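Azurocidin (Homo sapiens, PDB 1A7S) binds heparin, kills many Gram-negative bacteria and attracts monocytes and fibroblasts, as a neutrophil granule glycoprotein built like a serine protease. Local coordinates at residues V144-T149 and V159-L164. Numbering follows the deposited sequence.
Sequences VNVTVT and VCTGVL. With NAG (2-acetamido-2-deoxy-beta-D-glucopyranose), chain B.
Thr147 and Gly162 form a hydrogen-bonded pair in an antiparallel beta hairpin, strands 142-148 and 158-162, in the C-terminal beta-barrel of this trypsin-like fold; the hairpin is a worked example of backbone bonds fixing the register in which neighbouring side chains, here those around Val146, meet. Thr147 N donates to Gly162 O at 2.8 Å, nearly in line with the C=O bond, and Gly162 N returns a bond to Thr147 O. A third bond, Thr149 N to Cys160 O, is almost straight at the hydrogen (168°), yet its donor stands above the carbonyl plane, 38° out of it.

Val146, buried, can be followed outward. Val146 CB lies 3.7 Å from Gly162 O and almost as near Thr161 CB. There the two methyls part: Val146 CG1, opposite the carbonyl carbon (chi1 -52°), reaches Val163 CG1 at 3.8 Å. This puts Val146 CG2 between the backbone N and the carbonyl carbon, where it packs 3.6 Å from Thr161 CB and also meets Thr161 CG2. Leu179 of strand 178-181 touches both Val146 and Thr161.

Two covalent links mark the hairpin. Cys160 is joined by a disulfide to Cys154 in the connecting segment, and Asn145, whose side chain leads away from 159-164, carries an N-linked sugar that is also hydrogen-bonded to Arg5. On the Cys160 side, Thr149 OG1 lies 3.4 Å from Cys160 CB, and Thr149 CG2 rests 3.7 Å from Thr161 C.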
loop_
_atom_site.group_PDB
_atom_site.type_symbol
_atom_site.label_atom_id
_atom_site.label_comp_id
_atom_site.label_asym_id
_atom_site.label_seq_id
_atom_site.Cartn_x
_atom_site.Cartn_y
_atom_site.Cartn_z
ATOM N N VAL A 144 6.546 0.446 -11.051
ATOM C CA VAL A 144 6.022 0.508 -12.417
ATOM C C VAL A 144 5.146 1.756 -12.584
ATOM O O VAL A 144 4.474 2.172 -11.634
ATOM C CB VAL A 144 5.228 -0.770 -12.741
ATOM C CG1 VAL A 144 4.070 -1.059 -11.796
ATOM C CG2 VAL A 144 4.921 -0.968 -14.177
ATOM N N ASN A 145 5.204 2.342 -13.772
ATOM C CA ASN A 145 4.326 3.415 -14.170
ATOM C C ASN A 145 2.974 2.810 -14.563
ATOM O O ASN A 145 2.988 1.836 -15.350
ATOM C CB ASN A 145 4.886 4.113 -15.396
ATOM C CG ASN A 145 6.087 4.996 -15.083
ATOM O OD1 ASN A 145 6.285 5.470 -13.961
ATOM N ND2 ASN A 145 6.894 5.216 -16.134
ATOM N N VAL A 146 1.897 3.346 -14.078
ATOM C CA VAL A 146 0.571 2.870 -14.395
ATOM C C VAL A 146 -0.306 4.064 -14.764
ATOM O O VAL A 146 0.021 5.211 -14.364
ATOM C CB VAL A 146 -0.068 1.985 -13.325
ATOM C CG1 VAL A 146 0.864 0.810 -12.921
ATOM C CG2 VAL A 146 -0.417 2.785 -12.071
ATOM N N THR A 147 -1.408 3.792 -15.428
ATOM C CA THR A 147 -2.330 4.866 -15.857
ATOM C C THR A 147 -3.722 4.546 -15.396
ATOM O O THR A 147 -4.196 3.418 -15.539
ATOM C CB THR A 147 -2.277 4.991 -17.415
ATOM O OG1 THR A 147 -0.924 5.296 -17.758
ATOM C CG2 THR A 147 -3.165 6.117 -17.869
ATOM N N VAL A 148 -4.428 5.521 -14.859
ATOM C CA VAL A 148 -5.832 5.307 -14.387
ATOM C C VAL A 148 -6.719 5.017 -15.559
ATOM O O VAL A 148 -6.690 5.699 -16.561
ATOM C CB VAL A 148 -6.289 6.565 -13.626
ATOM C CG1 VAL A 148 -7.778 6.451 -13.259
ATOM C CG2 VAL A 148 -5.426 6.762 -12.382
ATOM N N THR A 149 -7.527 3.948 -15.416
ATOM C CA THR A 149 -8.454 3.507 -16.436
ATOM C C THR A 149 -9.706 4.366 -16.501
ATOM O O THR A 149 -10.037 5.070 -15.580
ATOM C CB THR A 149 -8.938 2.059 -16.202
ATOM O OG1 THR A 149 -9.832 2.057 -15.079
ATOM C CG2 THR A 149 -7.842 1.078 -15.953
ATOM N N VAL A 159 -10.060 2.827 -7.507
ATOM C CA VAL A 159 -9.342 3.486 -8.579
ATOM C C VAL A 159 -8.576 2.336 -9.300
ATOM O O VAL A 159 -7.976 1.502 -8.640
ATOM C CB VAL A 159 -8.276 4.492 -8.053
ATOM C CG1 VAL A 159 -7.472 5.049 -9.242
ATOM C CG2 VAL A 159 -8.931 5.610 -7.311
ATOM N N CYS A 160 -8.786 2.232 -10.599
ATOM C CA CYS A 160 -8.217 1.151 -11.387
ATOM C C CYS A 160 -7.150 1.679 -12.327
ATOM O O CYS A 160 -7.229 2.797 -12.806
ATOM C CB CYS A 160 -9.274 0.436 -12.196
ATOM S SG CYS A 160 -10.523 -0.352 -11.219
ATOM N N THR A 161 -6.128 0.802 -12.546
ATOM C CA THR A 161 -5.021 1.185 -13.390
ATOM C C THR A 161 -4.645 0.099 -14.346
ATOM O O THR A 161 -4.981 -1.081 -14.169
ATOM C CB THR A 161 -3.773 1.566 -12.567
ATOM O OG1 THR A 161 -3.291 0.400 -11.869
ATOM C CG2 THR A 161 -4.071 2.611 -11.543
ATOM N N GLY A 162 -3.958 0.517 -15.399
ATOM C CA GLY A 162 -3.413 -0.414 -16.368
ATOM C C GLY A 162 -2.083 0.107 -16.882
ATOM O O GLY A 162 -1.646 1.242 -16.586
ATOM N N VAL A 163 -1.446 -0.695 -17.697
ATOM C CA VAL A 163 -0.194 -0.387 -18.340
ATOM C C VAL A 163 -0.327 -0.652 -19.861
ATOM O O VAL A 163 -1.272 -1.277 -20.320
ATOM C CB VAL A 163 0.975 -1.233 -17.793
ATOM C CG1 VAL A 163 1.141 -0.950 -16.301
ATOM C CG2 VAL A 163 0.690 -2.732 -17.998
ATOM N N LEU A 164 0.596 -0.088 -20.582
ATOM C CA LEU A 164 0.594 -0.255 -22.057
ATOM C C LEU A 164 1.311 -1.540 -22.443
ATOM O O LEU A 164 1.116 -1.984 -23.589
ATOM C CB LEU A 164 1.367 0.925 -22.679
ATOM C CG LEU A 164 0.694 2.265 -22.613
ATOM C CD1 LEU A 164 1.535 3.331 -23.272
ATOM C CD2 LEU A 164 -0.738 2.217 -23.225
HETATM C C1 NAG B . 7.951 6.196 -16.110
HETATM C C2 NAG B . 9.195 5.401 -16.634
HETATM C C3 NAG B . 10.331 6.387 -16.850
HETATM C C4 NAG B . 9.804 7.411 -17.953
HETATM C C5 NAG B . 8.657 8.156 -17.229
HETATM C C6 NAG B . 7.880 9.066 -18.148
HETATM C C7 NAG B . 9.403 3.136 -15.625
HETATM C C8 NAG B . 9.736 2.308 -14.427
HETATM N N2 NAG B . 9.640 4.468 -15.555
HETATM O O3 NAG B . 11.408 5.733 -17.436
HETATM O O4 NAG B . 10.936 8.325 -18.105
HETATM O O5 NAG B . 7.590 7.192 -17.091
HETATM O O6 NAG B . 7.878 8.556 -19.453
HETATM O O7 NAG B . 8.892 2.681 -16.595
#